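Local coordinates for putative NAD(P)H-flavin oxidoreductase (Neisseria meningitidis serogroup A / serotype 4A, PDB 6WT2), which binds FMN and probably uses NAD(P)H to reduce nitro compounds, chloramphenicol probably among them, as a nitroreductase of the NfsB-like group, at residues R23-A28 with A199-Y204; R29-E34 with A83-V88; G164-P169 with G203-E208. All coordinates share one frame; numbering follows the deposited sequence.

Contact 1: residues R23-A28 with A199-Y204; sequences RHYDAA and AATFGY. With FMN (flavin mononucleotide), chain G.
Tyr25 lays its phenol along the end of strand 194-203, an inner strand of the antiparallel sheet in the nitroreductase fold, where an FMN-binding loop passes over it. Its OH meets Thr201 OG1 at 2.6 Å, a short hydroxyl-hydroxyl hydrogen bond in which either oxygen could be the donor. Thr201 has OG1 between its backbone N and carbonyl carbon (chi1 60°), which turns the hydroxyl toward the phenol and sets it at the ring edge, near the ring plane. Farther back, Tyr25 CD1 lies 3.5 Å from Gly203 CA, so the ring rests on the bare backbone of Gly203. The loop is also held by its main chain: Asp26 N donates to Tyr204 O at 2.7 Å, an almost straight bond. A water accepts from Tyr204 N and lies 2.8 Å from Asp26 O, to which it can donate. Asp26 itself turns outward, with CG anti to its backbone N (chi1 -175°), and OD1 takes the N-H of Ala28 in an Asx turn. At the other end of the loop Arg23 brings its guanidinium edge to the flavin, NE donating to FMN O2 at 2.8 Å and NH2 to FMN N1 at 3.2 Å.

Contact 2: residues R29-E34 with A83-V88; sequences RKISAE and ASHLVV
Ser84 and Ile31 make a mostly buried contact of one hydrogen bond and apolar packing, joining the turn that leads into helix 33-44 to the start of strand 85-92. The bond runs from Ile31 N to Ser84 OG, 2.9 Å long and close to straight at 169°. Ser84 can offer its oxygen there because OG stands anti to its own backbone N (chi1 175°), reaching across to the incoming loop. The same OG is 2.8 Å from His85 ND1 and hydrogen-bonded to it, with the proton on either atom; it lies in the plane of the imidazole, at the ring edge. The serine hydroxyl therefore links the loop backbone to the histidine and helps fix how the ring is turned.

Ile31 packs against the pair with its CG1 branch. CG1 comes within 3.6 Å of Ser84 OG, while CD1 runs on past Ser84 CB to 3.9 Å from His85 ND1. The carbonyl O of Ile31 sits at the imidazole edge, near the ring plane, 3.6 Å from CE1. On the solvent side Lys30 bends at chi2 (-59°) and passes its chain near the serine, and a water bridges its end to the strand, accepting from Lys30 NZ and donating to Ser84 O. Ser84 and His85 together form a classic beta bulge opposite Phe202.

Ser32 is the N-cap of helix 33-44, its OG accepting from Asp35 N. Arg66 and Gln61 also bind Ser84 O. The His85 ring stacks with Phe36 of helix 33-44, and Ile31 reaches Phe202 on strand 194-203, which leaves the contact wedged between that helix and the sheet.

Contact 3: residues G164-P169 with G203-E208; sequences GIDSCP and GYRVQE. With FMN (flavin mononucleotide), chain G.
Asp166 and Gly203 form an antiparallel hydrogen-bonded pair, one of the pairs joining strand 166-170, outermost within the chain, to strand 194-203 in the sheet of the nitroreductase fold. Asp166 N donates to Gly203 O at 2.7 Å and Gly203 N returns a bond to Asp166 O at 2.9 Å. The first is bent at its hydrogen (135°); in the second the donor stands above the plane of the Asp166 carbonyl.

The aspartate side chain then carries the contact past the end of the strand. Asp166 has CG anti to its carbonyl carbon (chi1 -68°), which carries the carboxylate to Arg205, where OD2 accepts from Arg205 N at 2.9 Å, the donor lying above the carboxylate plane. Arg205 NH1 comes to the same oxygen at 3.3 Å, a weak hydrogen bond within a salt bridge. The guanidinium presents its edge, and the two flat groups stand nearly perpendicular, 88° apart. Arg205 CB, CG and CD all run past OD2, so the start of the arginine chain is packed against the carboxylate it pairs with.

Around this core, Ile165 CG2 touches Gly203 O, and CG1 turns toward the phenol end of Tyr204. Gly164 just before it closes helix 138-162 in a Schellman motif, so strand 166-170 starts almost directly from the helix end. In the outer shell Glu208 OE2 takes a weak bond from Arg205 NE, completing a three-residue salt-bridge network, and Met4 of the second subunit packs on both Asp166 and Arg205. At the far end of the strand the chain meets the flavin: Cys168 SG lies 3.6 Å from FMN N1, and Pro169 CG is 3.4 Å from FMN C9.

All three contacts gather on one antiparallel sheet: contacts 1 and 3 use strand 194-203, and contact 2 reaches it through the neighbouring strand 85-92. Contact 1 sits between the others: its centre is about 6 Å from that of contact 3 and 8 Å from that of contact 2, while contacts 2 and 3 are about 11 Å apart. Phe202 N probably bonds to His85 O on the contact 2 side, at 2.9 Å, and Thr201 N to Cys168 O on the contact 3 side, also at 2.9 Å. Gly203 and Tyr204 belong to both contacts 1 and 3, and Arg29 of contact 2 makes a cation-pi interaction with Tyr204. Contacts 1 and 3 reach FMN directly; in contact 2 the Ala83 side chain is about 12 Å away.

Contact 1: residues R23-A28 with A199-Y204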
loop_
_atom_site.group_PDB
_atom_site.type_symbol
_atom_site.label_atom_id
_atom_site.label_comp_id
_atom_site.label_asym_id
_atom_site.label_seq_id
_atom_site.Cartn_x
_atom_site.Cartn_y
_atom_site.Cartn_z
ATOM N N ARG A 23 2.716 15.353 -12.629
ATOM C CA ARG A 23 3.086 14.783 -13.917
ATOM C C ARG A 23 4.192 15.550 -14.625
ATOM O O ARG A 23 4.754 15.030 -15.597
ATOM C CB ARG A 23 1.870 14.682 -14.841
ATOM C CG ARG A 23 0.965 13.514 -14.500
ATOM C CD ARG A 23 -0.041 13.898 -13.427
ATOM N NE ARG A 23 -0.923 12.783 -13.095
ATOM C CZ ARG A 23 -2.016 12.896 -12.347
ATOM N NH1 ARG A 23 -2.366 14.077 -11.859
ATOM N NH2 ARG A 23 -2.755 11.829 -12.088
ATOM N N HIS A 24 4.551 16.734 -14.135
ATOM C CA HIS A 24 5.457 17.639 -14.836
ATOM C C HIS A 24 6.395 18.264 -13.822
ATOM O O HIS A 24 5.975 19.087 -13.002
ATOM C CB HIS A 24 4.685 18.720 -15.588
ATOM C CG HIS A 24 3.693 18.170 -16.554
ATOM N ND1 HIS A 24 4.061 17.631 -17.766
ATOM C CD2 HIS A 24 2.349 18.046 -16.476
ATOM C CE1 HIS A 24 2.979 17.221 -18.406
ATOM N NE2 HIS A 24 1.929 17.454 -17.641
ATOM N N TYR A 25 7.664 17.897 -13.900
ATOM C CA TYR A 25 8.656 18.319 -12.932
ATOM C C TYR A 25 9.555 19.392 -13.525
ATOM O O TYR A 25 9.622 19.571 -14.742
ATOM C CB TYR A 25 9.510 17.134 -12.487
ATOM C CG TYR A 25 8.744 16.047 -11.770
ATOM C CD1 TYR A 25 8.510 16.133 -10.399
ATOM C CD2 TYR A 25 8.281 14.924 -12.452
ATOM C CE1 TYR A 25 7.830 15.123 -9.714
ATOM C CE2 TYR A 25 7.596 13.913 -11.781
ATOM C CZ TYR A 25 7.382 14.021 -10.412
ATOM O OH TYR A 25 6.722 13.023 -9.740
ATOM N N ASP A 26 10.239 20.107 -12.639
ATOM C CA ASP A 26 11.295 21.030 -13.042
ATOM C C ASP A 26 12.528 20.212 -13.422
ATOM O O ASP A 26 13.211 19.660 -12.553
ATOM C CB ASP A 26 11.593 22.015 -11.914
ATOM C CG ASP A 26 12.601 23.088 -12.316
ATOM O OD1 ASP A 26 13.407 22.862 -13.249
ATOM O OD2 ASP A 26 12.586 24.168 -11.692
ATOM N N ALA A 27 12.831 20.149 -14.720
ATOM C CA ALA A 27 13.913 19.292 -15.193
ATOM C C ALA A 27 15.280 19.694 -14.648
ATOM O O ALA A 27 16.201 18.865 -14.639
ATOM C CB ALA A 27 13.946 19.297 -16.723
ATOM N N ALA A 28 15.450 20.931 -14.197
ATOM C CA ALA A 28 16.745 21.351 -13.686
ATOM C C ALA A 28 16.953 21.034 -12.207
ATOM O O ALA A 28 18.090 21.131 -11.732
ATOM C CB ALA A 28 16.946 22.854 -13.925
ATOM N N ALA A 199 5.371 1.673 -10.150
ATOM C CA ALA A 199 6.469 2.631 -10.246
ATOM C C ALA A 199 6.064 3.932 -9.565
ATOM O O ALA A 199 4.893 4.152 -9.239
ATOM C CB ALA A 199 6.875 2.885 -11.708
ATOM N N ALA A 200 7.054 4.792 -9.335
ATOM C CA ALA A 200 6.816 6.127 -8.800
ATOM C C ALA A 200 7.887 7.076 -9.320
ATOM O O ALA A 200 9.047 6.695 -9.429
ATOM C CB ALA A 200 6.838 6.136 -7.273
ATOM N N THR A 201 7.493 8.310 -9.615
ATOM C CA THR A 201 8.425 9.375 -9.942
ATOM C C THR A 201 8.560 10.315 -8.751
ATOM O O THR A 201 7.654 10.433 -7.929
ATOM C CB THR A 201 7.962 10.156 -11.184
ATOM O OG1 THR A 201 6.667 10.747 -10.954
ATOM C CG2 THR A 201 7.861 9.222 -12.382
ATOM N N PHE A 202 9.702 10.995 -8.672
ATOM C CA PHE A 202 9.966 11.957 -7.609
ATOM C C PHE A 202 10.719 13.147 -8.166
ATOM O O PHE A 202 11.603 12.989 -9.015
ATOM C CB PHE A 202 10.814 11.369 -6.472
ATOM C CG PHE A 202 10.185 10.200 -5.778
ATOM C CD1 PHE A 202 9.438 10.382 -4.627
ATOM C CD2 PHE A 202 10.371 8.912 -6.259
ATOM C CE1 PHE A 202 8.855 9.297 -3.985
ATOM C CE2 PHE A 202 9.792 7.820 -5.621
ATOM C CZ PHE A 202 9.024 8.014 -4.488
ATOM N N GLY A 203 10.407 14.324 -7.636
ATOM C CA GLY A 203 11.094 15.531 -8.057
ATOM C C GLY A 203 10.425 16.758 -7.474
ATOM O O GLY A 203 9.757 16.689 -6.442
ATOM N N TYR A 204 10.621 17.879 -8.154
ATOM C CA TYR A 204 10.054 19.154 -7.756
ATOM C C TYR A 204 9.129 19.647 -8.861
ATOM O O TYR A 204 9.535 19.719 -10.025
ATOM C CB TYR A 204 11.167 20.156 -7.465
ATOM C CG TYR A 204 12.078 19.711 -6.347
ATOM C CD1 TYR A 204 11.736 19.958 -5.020
ATOM C CD2 TYR A 204 13.270 19.033 -6.611
ATOM C CE1 TYR A 204 12.560 19.550 -3.980
ATOM C CE2 TYR A 204 14.110 18.621 -5.567
ATOM C CZ TYR A 204 13.739 18.890 -4.256
ATOM O OH TYR A 204 14.535 18.490 -3.210
HETATM N N1 FMN G . -1.081 9.136 -12.515
HETATM C C2 FMN G . -0.630 9.210 -13.794
HETATM O O2 FMN G . -0.644 10.325 -14.362
HETATM N N3 FMN G . -0.140 8.147 -14.457
HETATM C C4 FMN G . -0.133 6.914 -13.932
HETATM O O4 FMN G . 0.390 5.939 -14.518
HETATM C C4A FMN G . -0.627 6.750 -12.555
HETATM N N5 FMN G . -0.734 5.524 -12.010
HETATM C C5A FMN G . -1.099 5.395 -10.706
HETATM C C6 FMN G . -0.887 4.175 -10.058
HETATM C C7 FMN G . -1.262 4.039 -8.730
HETATM C C7M FMN G . -1.060 2.727 -8.005
HETATM C C8 FMN G . -1.827 5.197 -7.993
HETATM C C8M FMN G . -2.124 5.061 -6.519
HETATM C C9 FMN G . -1.973 6.431 -8.618
HETATM C C9A FMN G . -1.563 6.584 -9.937
HETATM N N10 FMN G . -1.658 7.841 -10.576
HETATM C C10 FMN G . -1.233 7.940 -11.907
HETATM C "C1'" FMN G . -2.133 9.023 -9.845
HETATM C "C2'" FMN G . -3.662 9.057 -9.709
HETATM O "O2'" FMN G . -4.299 9.432 -10.958
HETATM C "C3'" FMN G . -3.980 10.014 -8.564
HETATM O "O3'" FMN G . -3.435 9.460 -7.350
HETATM C "C4'" FMN G . -5.470 10.279 -8.317
HETATM O "O4'" FMN G . -6.066 10.806 -9.497
HETATM C "C5'" FMN G . -5.659 11.251 -7.162
HETATM O "O5'" FMN G . -4.990 12.482 -7.415
HETATM P P FMN G . -3.924 13.009 -6.326
HETATM O O1P FMN G . -3.037 11.798 -6.162
HETATM O O2P FMN G . -3.217 14.207 -6.891
HETATM O O3P FMN G . -4.659 13.300 -5.048
HETATM O O HOH W 1 12.532 17.965 -10.395
#

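Contact 2: residues R29-E34 with A83-V88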
loop_
_atom_site.group_PDB
_atom_site.type_symbol
_atom_site.label_atom_id
_atom_site.label_comp_id
_atom_site.label_asym_id
_atom_site.label_seq_id
_atom_site.Cartn_x
_atom_site.Cartn_y
_atom_site.Cartn_z
ATOM N N ARG A 29 15.911 20.639 -11.473
ATOM C CA ARG A 29 15.995 20.472 -10.028
ATOM C C ARG A 29 16.169 18.999 -9.660
ATOM O O ARG A 29 15.275 18.185 -9.905
ATOM C CB ARG A 29 14.752 21.048 -9.357
ATOM C CG ARG A 29 14.768 22.555 -9.261
ATOM C CD ARG A 29 14.895 22.970 -7.811
ATOM N NE ARG A 29 13.593 23.197 -7.200
ATOM C CZ ARG A 29 13.338 23.060 -5.902
ATOM N NH1 ARG A 29 14.287 22.667 -5.059
ATOM N NH2 ARG A 29 12.123 23.303 -5.448
ATOM N N LYS A 30 17.308 18.667 -9.054
ATOM C CA LYS A 30 17.608 17.302 -8.642
ATOM C C LYS A 30 17.447 17.149 -7.132
ATOM O O LYS A 30 17.866 18.017 -6.360
ATOM C CB LYS A 30 19.036 16.913 -9.051
ATOM C CG LYS A 30 19.316 17.053 -10.552
ATOM C CD LYS A 30 18.362 16.184 -11.351
ATOM C CE LYS A 30 18.355 16.530 -12.825
ATOM N NZ LYS A 30 17.382 15.655 -13.544
ATOM N N ILE A 31 16.844 16.038 -6.718
ATOM C CA ILE A 31 16.823 15.675 -5.307
ATOM C C ILE A 31 18.237 15.311 -4.883
ATOM O O ILE A 31 18.924 14.552 -5.580
ATOM C CB ILE A 31 15.856 14.503 -5.072
ATOM C CG1 ILE A 31 14.421 14.875 -5.495
ATOM C CG2 ILE A 31 15.893 14.066 -3.629
ATOM C CD1 ILE A 31 13.544 13.660 -5.752
ATOM N N SER A 32 18.692 15.860 -3.755
ATOM C CA SER A 32 20.033 15.536 -3.276
ATOM C C SER A 32 20.143 14.051 -2.934
ATOM O O SER A 32 19.147 13.377 -2.630
ATOM C CB SER A 32 20.390 16.356 -2.034
ATOM O OG SER A 32 19.630 15.915 -0.916
ATOM N N ALA A 33 21.387 13.555 -2.961
ATOM C CA ALA A 33 21.648 12.170 -2.585
ATOM C C ALA A 33 21.105 11.878 -1.195
ATOM O O ALA A 33 20.450 10.856 -0.976
ATOM C CB ALA A 33 23.149 11.875 -2.649
ATOM N N GLU A 34 21.360 12.787 -0.246
ATOM C CA GLU A 34 20.900 12.606 1.126
ATOM C C GLU A 34 19.380 12.598 1.214
ATOM O O GLU A 34 18.800 11.775 1.934
ATOM C CB GLU A 34 21.476 13.705 2.025
ATOM C CG GLU A 34 23.006 13.653 2.193
ATOM C CD GLU A 34 23.792 14.093 0.947
ATOM O OE1 GLU A 34 23.196 14.681 0.006
ATOM O OE2 GLU A 34 25.022 13.844 0.914
ATOM N N ALA A 83 11.651 14.135 -14.485
ATOM C CA ALA A 83 11.701 13.744 -13.078
ATOM C C ALA A 83 13.142 13.640 -12.594
ATOM O O ALA A 83 14.036 13.215 -13.333
ATOM C CB ALA A 83 10.980 12.407 -12.855
ATOM N N SER A 84 13.364 14.028 -11.335
ATOM C CA SER A 84 14.660 13.810 -10.708
ATOM C C SER A 84 14.964 12.320 -10.584
ATOM O O SER A 84 16.020 11.845 -11.026
ATOM C CB SER A 84 14.695 14.485 -9.336
ATOM O OG SER A 84 15.902 14.179 -8.670
ATOM N N HIS A 85 14.047 11.569 -9.979
ATOM C CA HIS A 85 14.240 10.156 -9.719
ATOM C C HIS A 85 13.031 9.358 -10.183
ATOM O O HIS A 85 11.902 9.856 -10.200
ATOM C CB HIS A 85 14.486 9.891 -8.221
ATOM C CG HIS A 85 15.848 10.295 -7.743
ATOM N ND1 HIS A 85 16.252 11.610 -7.665
ATOM C CD2 HIS A 85 16.888 9.553 -7.290
ATOM C CE1 HIS A 85 17.490 11.659 -7.198
ATOM N NE2 HIS A 85 17.896 10.426 -6.957
ATOM N N LEU A 86 13.295 8.110 -10.563
ATOM C CA LEU A 86 12.274 7.119 -10.878
ATOM C C LEU A 86 12.584 5.837 -10.117
ATOM O O LEU A 86 13.727 5.371 -10.126
ATOM C CB LEU A 86 12.235 6.842 -12.381
ATOM C CG LEU A 86 11.438 5.636 -12.872
ATOM C CD1 LEU A 86 9.946 5.792 -12.618
ATOM C CD2 LEU A 86 11.713 5.425 -14.364
ATOM N N VAL A 87 11.572 5.271 -9.467
ATOM C CA VAL A 87 11.691 3.995 -8.763
ATOM C C VAL A 87 10.685 3.034 -9.377
ATOM O O VAL A 87 9.500 3.366 -9.509
ATOM C CB VAL A 87 11.447 4.150 -7.249
ATOM C CG1 VAL A 87 11.534 2.789 -6.541
ATOM C CG2 VAL A 87 12.449 5.123 -6.635
ATOM N N VAL A 88 11.159 1.868 -9.785
ATOM C CA VAL A 88 10.301 0.774 -10.217
ATOM C C VAL A 88 10.364 -0.272 -9.117
ATOM O O VAL A 88 11.452 -0.758 -8.776
ATOM C CB VAL A 88 10.747 0.194 -11.568
ATOM C CG1 VAL A 88 9.867 -1.001 -11.946
ATOM C CG2 VAL A 88 10.740 1.286 -12.659
HETATM O O HOH W 2 17.736 12.745 -12.893
#

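Contact 3: residues G164-P169 with G203-E208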
loop_
_atom_site.group_PDB
_atom_site.type_symbol
_atom_site.label_atom_id
_atom_site.label_comp_id
_atom_site.label_asym_id
_atom_site.label_seq_id
_atom_site.Cartn_x
_atom_site.Cartn_y
_atom_site.Cartn_z
ATOM N N GLY A 164 8.638 18.149 1.416
ATOM C CA GLY A 164 8.632 19.125 0.340
ATOM C C GLY A 164 8.979 18.605 -1.040
ATOM O O GLY A 164 9.299 19.409 -1.923
ATOM N N ILE A 165 8.930 17.297 -1.254
ATOM C CA ILE A 165 9.375 16.674 -2.491
ATOM C C ILE A 165 8.158 16.079 -3.171
ATOM O O ILE A 165 7.376 15.358 -2.537
ATOM C CB ILE A 165 10.453 15.606 -2.227
ATOM C CG1 ILE A 165 11.743 16.273 -1.714
ATOM C CG2 ILE A 165 10.688 14.761 -3.483
ATOM C CD1 ILE A 165 12.745 15.300 -1.111
ATOM N N ASP A 166 7.984 16.392 -4.446
ATOM C CA ASP A 166 6.792 15.943 -5.147
ATOM C C ASP A 166 7.005 14.539 -5.689
ATOM O O ASP A 166 8.139 14.061 -5.806
ATOM C CB ASP A 166 6.441 16.896 -6.288
ATOM C CG ASP A 166 5.976 18.251 -5.794
ATOM O OD1 ASP A 166 4.880 18.320 -5.213
ATOM O OD2 ASP A 166 6.714 19.246 -5.972
ATOM N N SER A 167 5.894 13.880 -6.027
ATOM C CA SER A 167 5.949 12.519 -6.548
ATOM C C SER A 167 4.712 12.240 -7.393
ATOM O O SER A 167 3.794 13.060 -7.483
ATOM C CB SER A 167 6.074 11.496 -5.408
ATOM O OG SER A 167 4.992 11.630 -4.499
ATOM N N CYS A 168 4.712 11.065 -8.037
ATOM C CA CYS A 168 3.515 10.527 -8.721
ATOM C C CYS A 168 3.627 9.007 -8.697
ATOM O O CYS A 168 4.679 8.473 -9.091
ATOM C CB CYS A 168 3.377 11.006 -10.168
ATOM S SG CYS A 168 1.753 10.613 -10.938
ATOM N N PRO A 169 2.600 8.293 -8.242
ATOM C CA PRO A 169 2.574 6.836 -8.419
ATOM C C PRO A 169 2.213 6.511 -9.861
ATOM O O PRO A 169 1.504 7.269 -10.528
ATOM C CB PRO A 169 1.472 6.375 -7.447
ATOM C CG PRO A 169 0.718 7.665 -7.007
ATOM C CD PRO A 169 1.301 8.821 -7.785
ATOM N N GLY A 203 10.407 14.324 -7.636
ATOM C CA GLY A 203 11.094 15.531 -8.057
ATOM C C GLY A 203 10.425 16.758 -7.474
ATOM O O GLY A 203 9.757 16.689 -6.442
ATOM N N TYR A 204 10.621 17.879 -8.154
ATOM C CA TYR A 204 10.054 19.154 -7.756
ATOM C C TYR A 204 9.129 19.647 -8.861
ATOM O O TYR A 204 9.535 19.719 -10.025
ATOM C CB TYR A 204 11.167 20.156 -7.465
ATOM C CG TYR A 204 12.078 19.711 -6.347
ATOM C CD1 TYR A 204 11.736 19.958 -5.020
ATOM C CD2 TYR A 204 13.270 19.033 -6.611
ATOM C CE1 TYR A 204 12.560 19.550 -3.980
ATOM C CE2 TYR A 204 14.110 18.621 -5.567
ATOM C CZ TYR A 204 13.739 18.890 -4.256
ATOM O OH TYR A 204 14.535 18.490 -3.210
ATOM N N ARG A 205 7.896 19.988 -8.493
ATOM C CA ARG A 205 6.872 20.310 -9.478
ATOM C C ARG A 205 7.230 21.575 -10.253
ATOM O O ARG A 205 7.840 22.508 -9.727
ATOM C CB ARG A 205 5.512 20.490 -8.801
ATOM C CG ARG A 205 5.406 21.737 -7.935
ATOM C CD ARG A 205 4.217 21.657 -6.993
ATOM N NE ARG A 205 4.172 22.810 -6.101
ATOM C CZ ARG A 205 4.663 22.818 -4.864
ATOM N NH1 ARG A 205 5.229 21.726 -4.370
ATOM N NH2 ARG A 205 4.580 23.915 -4.117
ATOM N N VAL A 206 6.847 21.598 -11.526
ATOM C CA VAL A 206 7.151 22.758 -12.356
ATOM C C VAL A 206 6.096 23.851 -12.213
ATOM O O VAL A 206 6.404 25.027 -12.445
ATOM C CB VAL A 206 7.328 22.343 -13.831
ATOM C CG1 VAL A 206 5.985 22.134 -14.506
ATOM C CG2 VAL A 206 8.168 23.355 -14.577
ATOM N N GLN A 207 4.877 23.506 -11.804
ATOM C CA GLN A 207 3.809 24.488 -11.660
ATOM C C GLN A 207 2.927 24.076 -10.490
ATOM O O GLN A 207 3.106 23.010 -9.893
ATOM C CB GLN A 207 2.996 24.618 -12.952
ATOM C CG GLN A 207 2.368 23.312 -13.418
ATOM C CD GLN A 207 1.811 23.406 -14.825
ATOM O OE1 GLN A 207 2.105 24.349 -15.557
ATOM N NE2 GLN A 207 1.009 22.424 -15.210
ATOM N N GLU A 208 1.965 24.927 -10.159
ATOM C CA GLU A 208 1.056 24.578 -9.081
ATOM C C GLU A 208 0.140 23.440 -9.516
ATOM O O GLU A 208 -0.197 23.291 -10.693
ATOM C CB GLU A 208 0.254 25.800 -8.634
ATOM C CG GLU A 208 1.066 26.704 -7.714
ATOM C CD GLU A 208 1.959 25.901 -6.764
ATOM O OE1 GLU A 208 1.423 25.247 -5.844
ATOM O OE2 GLU A 208 3.193 25.901 -6.949
HETATM N N1 FMN G . -1.081 9.136 -12.515
HETATM C C2 FMN G . -0.630 9.210 -13.794
HETATM O O2 FMN G . -0.644 10.325 -14.362
HETATM N N3 FMN G . -0.140 8.147 -14.457
HETATM C C4 FMN G . -0.133 6.914 -13.932
HETATM O O4 FMN G . 0.390 5.939 -14.518
HETATM C C4A FMN G . -0.627 6.750 -12.555
HETATM N N5 FMN G . -0.734 5.524 -12.010
HETATM C C5A FMN G . -1.099 5.395 -10.706
HETATM C C6 FMN G . -0.887 4.175 -10.058
HETATM C C7 FMN G . -1.262 4.039 -8.730
HETATM C C7M FMN G . -1.060 2.727 -8.005
HETATM C C8 FMN G . -1.827 5.197 -7.993
HETATM C C8M FMN G . -2.124 5.061 -6.519
HETATM C C9 FMN G . -1.973 6.431 -8.618
HETATM C C9A FMN G . -1.563 6.584 -9.937
HETATM N N10 FMN G . -1.658 7.841 -10.576
HETATM C C10 FMN G . -1.233 7.940 -11.907
HETATM C "C1'" FMN G . -2.133 9.023 -9.845
HETATM C "C2'" FMN G . -3.662 9.057 -9.709
HETATM O "O2'" FMN G . -4.299 9.432 -10.958
HETATM C "C3'" FMN G . -3.980 10.014 -8.564
HETATM O "O3'" FMN G . -3.435 9.460 -7.350
HETATM C "C4'" FMN G . -5.470 10.279 -8.317
HETATM O "O4'" FMN G . -6.066 10.806 -9.497
HETATM C "C5'" FMN G . -5.659 11.251 -7.162
HETATM O "O5'" FMN G . -4.990 12.482 -7.415
HETATM P P FMN G . -3.924 13.009 -6.326
HETATM O O1P FMN G . -3.037 11.798 -6.162
HETATM O O2P FMN G . -3.217 14.207 -6.891
HETATM O O3P FMN G . -4.659 13.300 -5.048
#